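Local structure of Blr3880 protein (Bradyrhizobium japonicum, 2OOD) at residues 10-15 against 396-401; 136-141 against 163-168; 155-160 against 457-462; 318-323 against 388-393; 407-412 against 451-456. The protein probably catalyses the zinc-dependent hydrolytic deamination of guanine to xanthine and ammonia in guanine degradation. All blocks are in the same frame, centred on the assembly; numbering follows the deposited sequence.

Interaction 1 (10-15 against 396-401)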
# COMPACT_ATOMS: atom_id res chain seq x y z
N GLY A 10 -5.61 -25.94 -16.55
CA GLY A 10 -5.81 -24.51 -16.69
C GLY A 10 -4.52 -23.80 -17.07
O GLY A 10 -3.53 -24.45 -17.43
N THR A 11 -4.54 -22.47 -17.01
CA THR A 11 -3.37 -21.66 -17.33
C THR A 11 -2.38 -21.63 -16.14
O THR A 11 -2.72 -21.19 -15.04
CB THR A 11 -3.78 -20.22 -17.65
OG1 THR A 11 -4.74 -20.22 -18.71
CG2 THR A 11 -2.57 -19.40 -18.07
N PHE A 12 -1.16 -22.10 -16.39
CA PHE A 12 -0.12 -22.16 -15.36
C PHE A 12 1.06 -21.21 -15.61
O PHE A 12 1.46 -20.98 -16.75
CB PHE A 12 0.42 -23.59 -15.27
CG PHE A 12 -0.50 -24.55 -14.60
CD1 PHE A 12 -0.53 -24.66 -13.22
CD2 PHE A 12 -1.34 -25.37 -15.35
CE1 PHE A 12 -1.38 -25.58 -12.59
CE2 PHE A 12 -2.20 -26.29 -14.73
CZ PHE A 12 -2.21 -26.39 -13.34
N PHE A 13 1.62 -20.69 -14.52
CA PHE A 13 2.76 -19.78 -14.59
C PHE A 13 3.67 -20.00 -13.37
O PHE A 13 3.26 -19.76 -12.24
CB PHE A 13 2.28 -18.32 -14.60
CG PHE A 13 3.36 -17.30 -14.89
CD1 PHE A 13 3.52 -16.77 -16.17
CD2 PHE A 13 4.23 -16.87 -13.89
CE1 PHE A 13 4.51 -15.83 -16.44
CE2 PHE A 13 5.22 -15.93 -14.16
CZ PHE A 13 5.36 -15.41 -15.43
N ASP A 14 4.89 -20.45 -13.60
CA ASP A 14 5.81 -20.66 -12.49
C ASP A 14 7.25 -20.41 -12.94
O ASP A 14 7.49 -20.06 -14.09
CB ASP A 14 5.63 -22.06 -11.87
CG ASP A 14 6.04 -23.18 -12.81
OD1 ASP A 14 5.80 -23.09 -14.03
OD2 ASP A 14 6.60 -24.18 -12.30
N PHE A 15 8.21 -20.59 -12.04
CA PHE A 15 9.60 -20.33 -12.39
C PHE A 15 10.51 -21.54 -12.35
O PHE A 15 10.29 -22.48 -11.59
CB PHE A 15 10.14 -19.25 -11.45
CG PHE A 15 9.46 -17.92 -11.61
CD1 PHE A 15 9.92 -17.01 -12.54
CD2 PHE A 15 8.34 -17.60 -10.86
CE1 PHE A 15 9.28 -15.78 -12.72
CE2 PHE A 15 7.69 -16.37 -11.03
CZ PHE A 15 8.16 -15.47 -11.96
N GLY A 396 8.13 -24.44 -4.29
CA GLY A 396 8.75 -23.46 -5.16
C GLY A 396 8.19 -23.36 -6.56
O GLY A 396 8.05 -22.27 -7.11
N ASN A 397 7.88 -24.51 -7.15
CA ASN A 397 7.31 -24.55 -8.49
C ASN A 397 6.62 -25.88 -8.73
O ASN A 397 6.59 -26.74 -7.87
CB ASN A 397 8.39 -24.29 -9.55
CG ASN A 397 9.55 -25.27 -9.49
OD1 ASN A 397 9.58 -26.19 -8.68
ND2 ASN A 397 10.53 -25.07 -10.37
N PHE A 398 6.07 -26.04 -9.93
CA PHE A 398 5.35 -27.24 -10.28
C PHE A 398 6.19 -28.41 -10.79
O PHE A 398 5.73 -29.22 -11.59
CB PHE A 398 4.30 -26.87 -11.31
CG PHE A 398 3.36 -25.80 -10.84
CD1 PHE A 398 2.74 -25.90 -9.59
CD2 PHE A 398 3.06 -24.71 -11.65
CE1 PHE A 398 1.84 -24.92 -9.16
CE2 PHE A 398 2.15 -23.73 -11.22
CZ PHE A 398 1.55 -23.84 -9.98
N GLU A 399 7.43 -28.52 -10.32
CA GLU A 399 8.27 -29.63 -10.75
C GLU A 399 7.83 -30.93 -10.08
O GLU A 399 7.56 -30.96 -8.88
CB GLU A 399 9.73 -29.36 -10.38
CG GLU A 399 10.46 -28.46 -11.36
CD GLU A 399 10.64 -29.10 -12.73
OE1 GLU A 399 9.65 -29.62 -13.30
OE2 GLU A 399 11.78 -29.07 -13.24
N PRO A 400 7.76 -32.02 -10.85
CA PRO A 400 7.35 -33.33 -10.33
C PRO A 400 8.15 -33.70 -9.08
O PRO A 400 9.37 -33.56 -9.05
CB PRO A 400 7.64 -34.26 -11.50
CG PRO A 400 7.29 -33.41 -12.68
CD PRO A 400 7.94 -32.08 -12.31
N GLY A 401 7.45 -34.18 -8.06
CA GLY A 401 8.12 -34.56 -6.83
C GLY A 401 7.92 -33.55 -5.72
O GLY A 401 8.19 -33.83 -4.55
O HOH W 1 7.70 -20.48 -9.00
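Phe12 and Phe398 form a T-shaped pair: the CD1 edge of Phe12 points at the face of the Phe398 ring, with centroids 5.3 Å apart and planes at 81°. Phe48 meets both rings and Pro73 lies against Phe398, making this the densely packed, apolar half of the contact. The Asp14 carboxylate lies obliquely beside the ring, Asp14 CG nearest Phe398 CD2, the two planes 33° apart. With CG between the backbone N and carbonyl carbon (chi1 67°), Asp14 OD2 points to the loop and accepts from Phe398 N at 3.1 Å on the anti side, the donor tilted out of the carboxylate plane. Asn397 ND2 donates to Phe15 O at 2.9 Å, in the carbonyl plane, while Asn397 OD1 takes Lys402 NZ. A water links Phe15 N and Gly396 O, and past Glu399 the loop lifts off, Pro400 and Gly401 lying exposed. Asp14 OD2 also salt-bridges Arg31, which pairs in turn with Glu399. Replacing Asp14 by an alanine would probably leave Phe398 N without its acceptor and Arg31 with Glu399 alone of its two carboxylates. A buried carboxylate, its charge probably balanced by Arg31, thus pins the loop before strand 406-409 to strand 11-15.

Interaction 2 (136-141 against 163-168)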
# COMPACT_ATOMS: atom_id res chain seq x y z
N GLN A 136 6.92 -18.90 7.77
CA GLN A 136 7.87 -19.07 8.86
C GLN A 136 7.33 -18.12 9.92
O GLN A 136 7.46 -16.91 9.80
CB GLN A 136 9.27 -18.66 8.43
CG GLN A 136 10.29 -18.74 9.54
CD GLN A 136 11.70 -18.63 9.03
OE1 GLN A 136 12.01 -17.75 8.24
NE2 GLN A 136 12.57 -19.53 9.48
N ALA A 137 6.72 -18.68 10.96
CA ALA A 137 6.10 -17.87 11.99
C ALA A 137 6.76 -17.71 13.35
O ALA A 137 7.33 -18.64 13.91
CB ALA A 137 4.68 -18.36 12.20
N PHE A 138 6.64 -16.50 13.87
CA PHE A 138 7.13 -16.18 15.20
C PHE A 138 5.92 -16.41 16.09
O PHE A 138 4.78 -16.22 15.67
CB PHE A 138 7.55 -14.71 15.27
CG PHE A 138 8.90 -14.43 14.68
CD1 PHE A 138 10.05 -14.58 15.45
CD2 PHE A 138 9.03 -14.07 13.35
CE1 PHE A 138 11.31 -14.37 14.90
CE2 PHE A 138 10.29 -13.85 12.78
CZ PHE A 138 11.43 -14.00 13.56
N THR A 139 6.16 -16.84 17.32
CA THR A 139 5.07 -17.09 18.25
C THR A 139 5.37 -16.28 19.50
O THR A 139 6.14 -15.31 19.44
CB THR A 139 5.00 -18.60 18.57
OG1 THR A 139 6.26 -19.04 19.11
CG2 THR A 139 4.73 -19.39 17.30
N SER A 140 4.77 -16.63 20.63
CA SER A 140 5.07 -15.90 21.85
C SER A 140 6.11 -16.71 22.63
O SER A 140 6.63 -17.71 22.12
CB SER A 140 3.81 -15.70 22.69
OG SER A 140 3.26 -16.93 23.09
N SER A 141 6.41 -16.28 23.84
CA SER A 141 7.38 -16.97 24.67
C SER A 141 6.81 -18.20 25.37
O SER A 141 7.55 -18.96 25.99
CB SER A 141 7.93 -16.00 25.71
OG SER A 141 6.87 -15.29 26.32
N GLY A 163 8.43 -22.02 15.91
CA GLY A 163 9.14 -22.42 17.11
C GLY A 163 8.92 -21.48 18.27
O GLY A 163 8.38 -20.39 18.11
N LEU A 164 9.33 -21.91 19.46
CA LEU A 164 9.20 -21.11 20.67
C LEU A 164 10.06 -19.86 20.51
O LEU A 164 11.27 -19.96 20.32
CB LEU A 164 9.65 -21.91 21.89
CG LEU A 164 9.50 -21.21 23.24
CD1 LEU A 164 8.03 -20.97 23.55
CD2 LEU A 164 10.13 -22.07 24.31
N THR A 165 9.44 -18.69 20.59
CA THR A 165 10.15 -17.43 20.44
C THR A 165 10.67 -16.90 21.78
O THR A 165 9.95 -16.22 22.50
CB THR A 165 9.23 -16.37 19.81
OG1 THR A 165 8.79 -16.84 18.53
CG2 THR A 165 9.96 -15.05 19.65
N GLY A 166 11.93 -17.21 22.09
CA GLY A 166 12.52 -16.77 23.35
C GLY A 166 12.80 -15.28 23.45
O GLY A 166 13.30 -14.67 22.50
N ILE A 167 12.48 -14.68 24.59
CA ILE A 167 12.72 -13.26 24.83
C ILE A 167 13.25 -13.17 26.25
O ILE A 167 12.61 -13.61 27.21
CB ILE A 167 11.41 -12.44 24.65
CG1 ILE A 167 11.67 -10.96 24.95
CG2 ILE A 167 10.32 -12.97 25.54
CD1 ILE A 167 12.41 -10.25 23.85
N ASP A 168 14.43 -12.58 26.37
CA ASP A 168 15.16 -12.47 27.64
C ASP A 168 15.15 -11.11 28.36
O ASP A 168 14.81 -11.03 29.54
CB ASP A 168 16.61 -12.88 27.37
CG ASP A 168 17.21 -13.65 28.50
OD1 ASP A 168 18.31 -14.24 28.32
OD2 ASP A 168 16.58 -13.66 29.57
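The Phe138 ring meets Thr165 at its edge: Thr165 OG1 lies near the ring plane, 4.0 Å from Phe138 CD1. His234 and His81 stack on this ring, and His79 also meets it, so Phe138 packs directly against three of the zinc ligands. Beyond the ring the bonds pass between the ends of two parallel strands in a beta-alpha-beta unit of the TIM barrel, strand 132-138, helix 143-156 and strand 160-166. Thr165 OG1, beside its own backbone N (chi1 -59°), accepts from Thr139 N at 2.9 Å, with an N-H...O angle of 163°. Thr139 OG1 donates to Gly163 O at 2.7 Å, tilted 34° from the carbonyl plane, and is also bonded to Thr146 OG1. Thr165 N reaches Ser140 O in a weak bond of 3.3 Å. A valine in place of Thr139 would probably leave Gly163 O without this donor and break the bond to Thr146 OG1 of helix 143-156. Threonine hydroxyls therefore supply bonds here where the strands part, next to the metal site.

Interaction 3 (155-160 against 457-462)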
# COMPACT_ATOMS: atom_id res chain seq x y z
N ARG A 155 -3.73 -30.49 10.81
CA ARG A 155 -5.07 -30.80 10.35
C ARG A 155 -5.28 -30.33 8.91
O ARG A 155 -6.02 -30.97 8.14
CB ARG A 155 -6.12 -30.15 11.26
CG ARG A 155 -6.00 -30.56 12.71
CD ARG A 155 -7.06 -29.89 13.56
NE ARG A 155 -6.78 -30.09 14.97
CZ ARG A 155 -6.11 -29.22 15.74
NH1 ARG A 155 -5.67 -28.09 15.22
NH2 ARG A 155 -5.88 -29.50 17.01
N ARG A 156 -4.64 -29.23 8.55
CA ARG A 156 -4.77 -28.70 7.20
C ARG A 156 -3.61 -29.23 6.37
O ARG A 156 -3.57 -29.07 5.15
CB ARG A 156 -4.75 -27.17 7.23
CG ARG A 156 -5.59 -26.58 8.35
CD ARG A 156 -6.01 -25.16 8.05
NE ARG A 156 -6.57 -24.51 9.24
CZ ARG A 156 -7.18 -23.32 9.22
NH1 ARG A 156 -7.32 -22.67 8.08
NH2 ARG A 156 -7.64 -22.79 10.34
N ASN A 157 -2.68 -29.88 7.05
CA ASN A 157 -1.49 -30.47 6.44
C ASN A 157 -0.70 -29.48 5.59
O ASN A 157 -0.42 -29.71 4.41
CB ASN A 157 -1.86 -31.70 5.60
CG ASN A 157 -0.68 -32.63 5.40
OD1 ASN A 157 0.27 -32.62 6.19
ND2 ASN A 157 -0.73 -33.45 4.35
N MSE A 158 -0.33 -28.36 6.22
CA MSE A 158 0.43 -27.32 5.56
C MSE A 158 1.88 -27.34 6.03
O MSE A 158 2.14 -27.64 7.20
CB MSE A 158 -0.16 -25.95 5.89
CG MSE A 158 -1.60 -25.79 5.50
SE MSE A 158 -2.30 -24.09 6.16
CE MSE A 158 -2.76 -24.62 7.98
N ARG A 159 2.81 -27.04 5.14
CA ARG A 159 4.21 -27.00 5.53
C ARG A 159 4.38 -25.66 6.23
O ARG A 159 4.02 -24.62 5.68
CB ARG A 159 5.14 -27.10 4.33
CG ARG A 159 6.60 -27.08 4.73
CD ARG A 159 7.48 -27.60 3.62
NE ARG A 159 7.32 -29.04 3.42
CZ ARG A 159 7.57 -29.97 4.34
NH1 ARG A 159 8.00 -29.61 5.55
NH2 ARG A 159 7.41 -31.25 4.06
N VAL A 160 4.92 -25.70 7.44
CA VAL A 160 5.10 -24.50 8.23
C VAL A 160 6.36 -24.54 9.07
O VAL A 160 6.69 -25.58 9.64
CB VAL A 160 3.89 -24.30 9.17
CG1 VAL A 160 4.17 -23.21 10.17
CG2 VAL A 160 2.65 -23.96 8.35
N TRP A 457 -5.00 -24.01 -2.71
CA TRP A 457 -4.93 -25.45 -2.54
C TRP A 457 -3.70 -25.86 -1.74
O TRP A 457 -2.64 -25.26 -1.87
CB TRP A 457 -4.88 -26.15 -3.90
CG TRP A 457 -6.10 -25.93 -4.77
CD1 TRP A 457 -6.61 -24.74 -5.19
CD2 TRP A 457 -6.95 -26.95 -5.33
NE1 TRP A 457 -7.72 -24.95 -5.97
CE2 TRP A 457 -7.95 -26.29 -6.07
CE3 TRP A 457 -6.95 -28.35 -5.27
CZ2 TRP A 457 -8.95 -27.00 -6.76
CZ3 TRP A 457 -7.96 -29.05 -5.96
CH2 TRP A 457 -8.93 -28.37 -6.69
N VAL A 458 -3.85 -26.89 -0.91
CA VAL A 458 -2.76 -27.40 -0.11
C VAL A 458 -2.74 -28.91 -0.27
O VAL A 458 -3.69 -29.59 0.13
CB VAL A 458 -2.95 -27.07 1.37
CG1 VAL A 458 -1.79 -27.60 2.18
CG2 VAL A 458 -3.08 -25.58 1.55
N MSE A 459 -1.66 -29.44 -0.85
CA MSE A 459 -1.53 -30.88 -1.05
C MSE A 459 -2.63 -31.45 -1.95
O MSE A 459 -3.21 -32.49 -1.65
CB MSE A 459 -1.56 -31.60 0.30
CG MSE A 459 -0.33 -31.37 1.14
SE MSE A 459 1.28 -32.12 0.30
CE MSE A 459 1.47 -33.72 1.41
N GLY A 460 -2.92 -30.77 -3.05
CA GLY A 460 -3.94 -31.26 -3.96
C GLY A 460 -5.36 -31.19 -3.42
O GLY A 460 -6.30 -31.69 -4.04
N LYS A 461 -5.51 -30.54 -2.27
CA LYS A 461 -6.82 -30.40 -1.63
C LYS A 461 -7.20 -28.91 -1.62
O LYS A 461 -6.43 -28.08 -1.17
CB LYS A 461 -6.72 -30.92 -0.20
CG LYS A 461 -7.85 -31.83 0.24
CD LYS A 461 -7.34 -33.22 0.63
CE LYS A 461 -6.85 -34.00 -0.59
NZ LYS A 461 -6.29 -35.34 -0.21
N ARG A 462 -8.39 -28.58 -2.12
CA ARG A 462 -8.80 -27.18 -2.12
C ARG A 462 -9.29 -26.72 -0.76
O ARG A 462 -10.42 -27.01 -0.38
CB ARG A 462 -9.90 -26.92 -3.14
CG ARG A 462 -10.26 -25.44 -3.23
CD ARG A 462 -11.29 -25.16 -4.31
NE ARG A 462 -12.64 -25.55 -3.91
CZ ARG A 462 -13.67 -25.61 -4.75
NH1 ARG A 462 -13.52 -25.31 -6.03
NH2 ARG A 462 -14.87 -25.98 -4.29
O HOH W 2 -4.48 -30.43 2.78
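Met158 and Val458 come within 6.5 Å of each other (CA to CA) where helix 143-156 has just ended, with Asn157 at positive phi (53°), and where segment 457-462 reverses through a type I' turn from Val458 to Lys461. Val458 carries much of the contact. Its CG1 stands anti to the backbone N (chi1 -180°), which directs that methyl at the helix end: Val458 CG1 lies 3.4 Å from Asn157 O and 3.8 Å from Met158 CG. Met158, a selenomethionine, then bends away, and its side chain packs on Leu124 and Leu128 of helix 113-129. The positive phi of Asn157 belongs to a Schellman motif, the C-terminal cap of a barrel helix, and the partner is the beta hairpin of strands 453-458 and 461-465, which lies outside the TIM barrel. Met459, likewise a selenomethionine, sits on the turn. Bent at chi2 and chi3, it crosses the Asn157 side chain obliquely, with Met459 CE 3.7 Å from Asn157 ND2 and Met459 CG 3.7 Å from Asn157 O. That carbonyl oxygen has its polar partner in Arg198 NH1. Polar linkage between the segments runs through a water that donates to Arg156 O and to Val458 O, at 2.9 Å from each oxygen.

Interaction 4 (318-323 against 388-393)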
# COMPACT_ATOMS: atom_id res chain seq x y z
N ARG A 318 25.53 -12.44 -3.95
CA ARG A 318 24.10 -12.71 -3.85
C ARG A 318 23.71 -13.26 -2.49
O ARG A 318 24.31 -14.21 -1.99
CB ARG A 318 23.69 -13.67 -4.97
CG ARG A 318 22.20 -13.88 -5.11
CD ARG A 318 21.43 -12.56 -5.12
NE ARG A 318 19.99 -12.77 -4.98
CZ ARG A 318 19.20 -13.10 -6.00
NH1 ARG A 318 19.73 -13.24 -7.21
NH2 ARG A 318 17.90 -13.29 -5.80
N VAL A 319 22.70 -12.64 -1.88
CA VAL A 319 22.20 -13.04 -0.58
C VAL A 319 20.87 -13.75 -0.78
O VAL A 319 20.04 -13.30 -1.56
CB VAL A 319 21.98 -11.81 0.34
CG1 VAL A 319 21.36 -12.23 1.65
CG2 VAL A 319 23.29 -11.11 0.58
N LYS A 320 20.67 -14.87 -0.09
CA LYS A 320 19.42 -15.63 -0.18
C LYS A 320 18.31 -14.87 0.52
O LYS A 320 18.51 -14.31 1.60
CB LYS A 320 19.59 -17.00 0.46
CG LYS A 320 20.40 -17.96 -0.40
CD LYS A 320 20.59 -19.29 0.29
CE LYS A 320 21.31 -20.27 -0.62
NZ LYS A 320 20.55 -20.42 -1.89
N MSE A 321 17.13 -14.84 -0.10
CA MSE A 321 15.99 -14.11 0.45
C MSE A 321 14.64 -14.81 0.37
O MSE A 321 14.46 -15.81 -0.32
CB MSE A 321 15.80 -12.79 -0.28
CG MSE A 321 16.69 -11.65 0.14
SE MSE A 321 16.00 -10.04 -0.74
CE MSE A 321 16.65 -10.38 -2.56
N SER A 322 13.69 -14.20 1.06
CA SER A 322 12.30 -14.64 1.08
C SER A 322 11.62 -13.34 1.47
O SER A 322 12.15 -12.60 2.28
CB SER A 322 12.06 -15.71 2.15
OG SER A 322 12.18 -15.20 3.47
N PHE A 323 10.49 -13.02 0.85
CA PHE A 323 9.80 -11.78 1.20
C PHE A 323 8.93 -12.05 2.41
O PHE A 323 8.62 -13.20 2.71
CB PHE A 323 8.94 -11.29 0.04
CG PHE A 323 9.73 -10.62 -1.05
CD1 PHE A 323 11.12 -10.69 -1.07
CD2 PHE A 323 9.10 -9.92 -2.06
CE1 PHE A 323 11.86 -10.08 -2.08
CE2 PHE A 323 9.83 -9.30 -3.08
CZ PHE A 323 11.21 -9.38 -3.08
N GLY A 388 15.28 -19.49 -0.37
CA GLY A 388 15.70 -18.66 0.74
C GLY A 388 15.42 -19.30 2.09
O GLY A 388 16.09 -19.01 3.08
N LEU A 389 14.41 -20.17 2.12
CA LEU A 389 14.03 -20.88 3.34
C LEU A 389 14.55 -22.31 3.31
O LEU A 389 14.29 -23.10 4.22
CB LEU A 389 12.51 -20.88 3.51
CG LEU A 389 11.87 -19.58 4.01
CD1 LEU A 389 10.36 -19.69 3.99
CD2 LEU A 389 12.37 -19.29 5.42
N TYR A 390 15.30 -22.65 2.27
CA TYR A 390 15.86 -23.98 2.12
C TYR A 390 14.81 -25.08 2.14
O TYR A 390 14.97 -26.08 2.82
CB TYR A 390 16.88 -24.24 3.23
CG TYR A 390 18.20 -23.56 2.98
CD1 TYR A 390 19.14 -24.12 2.13
CD2 TYR A 390 18.51 -22.35 3.58
CE1 TYR A 390 20.36 -23.50 1.88
CE2 TYR A 390 19.72 -21.71 3.34
CZ TYR A 390 20.65 -22.29 2.49
OH TYR A 390 21.87 -21.65 2.26
N ILE A 391 13.72 -24.86 1.40
CA ILE A 391 12.65 -25.85 1.30
C ILE A 391 12.29 -25.95 -0.18
O ILE A 391 11.19 -26.36 -0.53
CB ILE A 391 11.39 -25.44 2.10
CG1 ILE A 391 10.92 -24.05 1.69
CG2 ILE A 391 11.68 -25.48 3.58
CD1 ILE A 391 9.63 -23.63 2.36
N ASP A 392 13.24 -25.58 -1.03
CA ASP A 392 13.02 -25.61 -2.46
C ASP A 392 13.02 -27.03 -3.01
O ASP A 392 12.72 -27.25 -4.19
CB ASP A 392 14.07 -24.76 -3.18
CG ASP A 392 15.49 -25.13 -2.82
OD1 ASP A 392 15.82 -25.12 -1.62
OD2 ASP A 392 16.27 -25.43 -3.74
N ASP A 393 13.35 -28.00 -2.17
CA ASP A 393 13.32 -29.39 -2.61
C ASP A 393 11.86 -29.86 -2.53
O ASP A 393 11.44 -30.71 -3.30
CB ASP A 393 14.22 -30.26 -1.73
CG ASP A 393 13.86 -30.19 -0.26
OD1 ASP A 393 13.55 -29.07 0.22
OD2 ASP A 393 13.90 -31.24 0.42
O HOH W 3 14.37 -16.88 4.67
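Lys320 and Tyr390 cross at about a right angle where strand 320-323, the last strand of the TIM barrel, runs past the Schellman motif that ends helix 383-388. The lysine is straight through chi2 and chi3; the extended chain carries CD and CE to the phenol, and the bend at chi4 (-57°) turns NZ off it: Lys320 CE is 3.2 Å and Lys320 CD 3.3 Å from Tyr390 OH. They approach the ring obliquely, Lys320 CD lying 3.7 Å from Tyr390 CZ. The hydroxyl has its own partner in Gly289 O, which anchors the far end of the tyrosine. Tyr390 itself occupies the positive-phi position of the cap. Two residues earlier, Gly388 passes close to the strand with its backbone: Gly388 CA makes a CH...O contact with Met321 O at 3.3 Å (angle at H 156°). A CB at this position would probably collide with that same oxygen, consistent with a glycine here. Ser322 points toward the helix end and packs loosely on Leu389, Ser322 CB lying 4.3 Å from Leu389 CG. Its hydroxyl, between its own backbone N and carbonyl carbon (chi1 68°), is bonded to a water at 3.0 Å from Ser322 OG, and that water donates to Gly388 O at 3.2 Å.

Interaction 5 (407-412 against 451-456)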
# COMPACT_ATOMS: atom_id res chain seq x y z
N VAL A 407 -2.24 -21.63 -6.01
CA VAL A 407 -3.28 -20.61 -5.95
C VAL A 407 -3.83 -20.27 -7.32
O VAL A 407 -3.08 -20.16 -8.29
CB VAL A 407 -2.72 -19.31 -5.31
CG1 VAL A 407 -3.71 -18.18 -5.45
CG2 VAL A 407 -2.40 -19.53 -3.84
N ALA A 408 -5.14 -20.12 -7.41
CA ALA A 408 -5.76 -19.76 -8.67
C ALA A 408 -6.03 -18.26 -8.58
O ALA A 408 -6.88 -17.82 -7.80
CB ALA A 408 -7.05 -20.53 -8.86
N LEU A 409 -5.29 -17.48 -9.37
CA LEU A 409 -5.44 -16.03 -9.38
C LEU A 409 -6.45 -15.57 -10.42
O LEU A 409 -6.47 -16.07 -11.54
CB LEU A 409 -4.10 -15.36 -9.68
CG LEU A 409 -2.94 -15.49 -8.68
CD1 LEU A 409 -1.73 -14.82 -9.26
CD2 LEU A 409 -3.31 -14.86 -7.35
N ASP A 410 -7.28 -14.61 -10.03
CA ASP A 410 -8.25 -14.04 -10.94
C ASP A 410 -7.69 -12.67 -11.29
O ASP A 410 -7.84 -11.72 -10.54
CB ASP A 410 -9.61 -13.89 -10.27
CG ASP A 410 -10.64 -13.24 -11.17
OD1 ASP A 410 -10.29 -12.87 -12.32
OD2 ASP A 410 -11.80 -13.08 -10.74
N PRO A 411 -7.02 -12.56 -12.45
CA PRO A 411 -6.44 -11.28 -12.86
C PRO A 411 -7.38 -10.08 -12.87
O PRO A 411 -6.93 -8.94 -12.91
CB PRO A 411 -5.85 -11.59 -14.25
CG PRO A 411 -6.68 -12.73 -14.73
CD PRO A 411 -6.86 -13.58 -13.50
N ASN A 412 -8.69 -10.33 -12.82
CA ASN A 412 -9.66 -9.24 -12.83
C ASN A 412 -10.09 -8.78 -11.45
O ASN A 412 -10.84 -7.81 -11.32
CB ASN A 412 -10.89 -9.63 -13.65
CG ASN A 412 -10.65 -9.55 -15.15
OD1 ASN A 412 -10.21 -8.51 -15.65
ND2 ASN A 412 -10.94 -10.63 -15.86
N ARG A 451 -8.26 -9.86 -3.37
CA ARG A 451 -9.48 -10.22 -4.09
C ARG A 451 -9.08 -11.01 -5.34
O ARG A 451 -9.92 -11.59 -6.02
CB ARG A 451 -10.29 -8.97 -4.49
CG ARG A 451 -10.43 -7.94 -3.39
CD ARG A 451 -11.80 -7.27 -3.35
NE ARG A 451 -11.88 -5.89 -3.85
CZ ARG A 451 -11.04 -4.90 -3.55
NH1 ARG A 451 -10.00 -5.10 -2.77
NH2 ARG A 451 -11.27 -3.68 -4.00
N CYS A 452 -7.78 -11.03 -5.65
CA CYS A 452 -7.28 -11.76 -6.81
C CYS A 452 -7.04 -13.23 -6.49
O CYS A 452 -6.81 -14.04 -7.39
CB CYS A 452 -5.99 -11.12 -7.32
SG CYS A 452 -6.26 -9.52 -8.10
N VAL A 453 -7.10 -13.56 -5.21
CA VAL A 453 -6.90 -14.94 -4.78
C VAL A 453 -8.27 -15.61 -4.81
O VAL A 453 -9.11 -15.36 -3.94
CB VAL A 453 -6.32 -14.99 -3.36
CG1 VAL A 453 -6.16 -16.44 -2.91
CG2 VAL A 453 -5.00 -14.28 -3.34
N ASP A 454 -8.49 -16.44 -5.81
CA ASP A 454 -9.78 -17.12 -5.96
C ASP A 454 -9.82 -18.50 -5.31
O ASP A 454 -10.84 -18.89 -4.74
CB ASP A 454 -10.13 -17.23 -7.45
CG ASP A 454 -11.60 -17.50 -7.67
OD1 ASP A 454 -12.44 -16.71 -7.17
OD2 ASP A 454 -11.92 -18.51 -8.34
N GLU A 455 -8.72 -19.24 -5.39
CA GLU A 455 -8.68 -20.56 -4.79
C GLU A 455 -7.29 -20.83 -4.23
O GLU A 455 -6.29 -20.49 -4.86
CB GLU A 455 -9.03 -21.64 -5.82
CG GLU A 455 -10.43 -21.54 -6.39
CD GLU A 455 -10.73 -22.65 -7.39
OE1 GLU A 455 -10.05 -23.70 -7.33
OE2 GLU A 455 -11.66 -22.49 -8.22
N THR A 456 -7.22 -21.44 -3.05
CA THR A 456 -5.95 -21.78 -2.44
C THR A 456 -5.97 -23.28 -2.17
O THR A 456 -6.86 -23.78 -1.49
CB THR A 456 -5.73 -21.04 -1.10
OG1 THR A 456 -5.81 -19.63 -1.32
CG2 THR A 456 -4.37 -21.37 -0.53
O HOH W 4 -12.90 -14.19 -8.61
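Val407 and Val453 each hold CG1 anti to the backbone N (chi1 171° and 178°), and these two methyls meet obliquely, Val407 CG1 being 3.9 Å from Val453 CG1. Leu409, with CG beside its backbone N, joins them on the same face, more distantly, with Leu409 CD2 4.4 Å from Val453 CG2. The other face carries Ala408 and Glu455, whose CB atoms stand 3.8 Å apart, and Ile66 touches both side chains. Strands 407-409 and 453-456 run antiparallel at 161°, and their register slips by one at a classic beta bulge, in which Asp454 and Glu455 both lie opposite Ala408. Two amides share the one carbonyl: Asp454 N reaches Ala408 O at 2.9 Å, nearly in line with the C=O bond, whereas the bond from Glu455 N is weak. Ala408 N returns a bond to Glu455 O at 2.8 Å, and past the bulge Asp410 N donates to Cys452 O at 2.7 Å. Asp410 then closes an Asx turn, its OD1 taking Asn412 N at 3.0 Å from above the carboxylate plane. A water donates to both Asp410 OD2 and Asp454 OD1, bridging carboxylate oxygens 5.1 Å apart. Salt bridges from Asp454 to Arg69 and Lys465 probably offset that like charge. At the start of the second segment, Arg451 forms a salt bridge with Asp450 of the second subunit.

In the fold
Interactions 2 and 4 belong to the TIM barrel around the metal site, whereas interactions 1, 3 and 5 involve strands or loops at its side. Phe138 of interaction 2 comes closest to the metal and the guanine, its side chain about 4 Å from the zinc ion and 6 Å from the bound guanine. In interaction 4 the side chain of Ser322 is about 11 Å from the zinc ion. These two contacts touch where Gln136 packs on Leu389. Interaction 4 leads along the chain into interaction 1, their centres 17 Å apart, and interaction 3 adjoins interaction 2 through residues 160 to 163. Interactions 3 and 5 share strand 453-458, with Arg462 packing on Glu455. Interactions 1 and 5 approach to about 6 Å between nearest atoms.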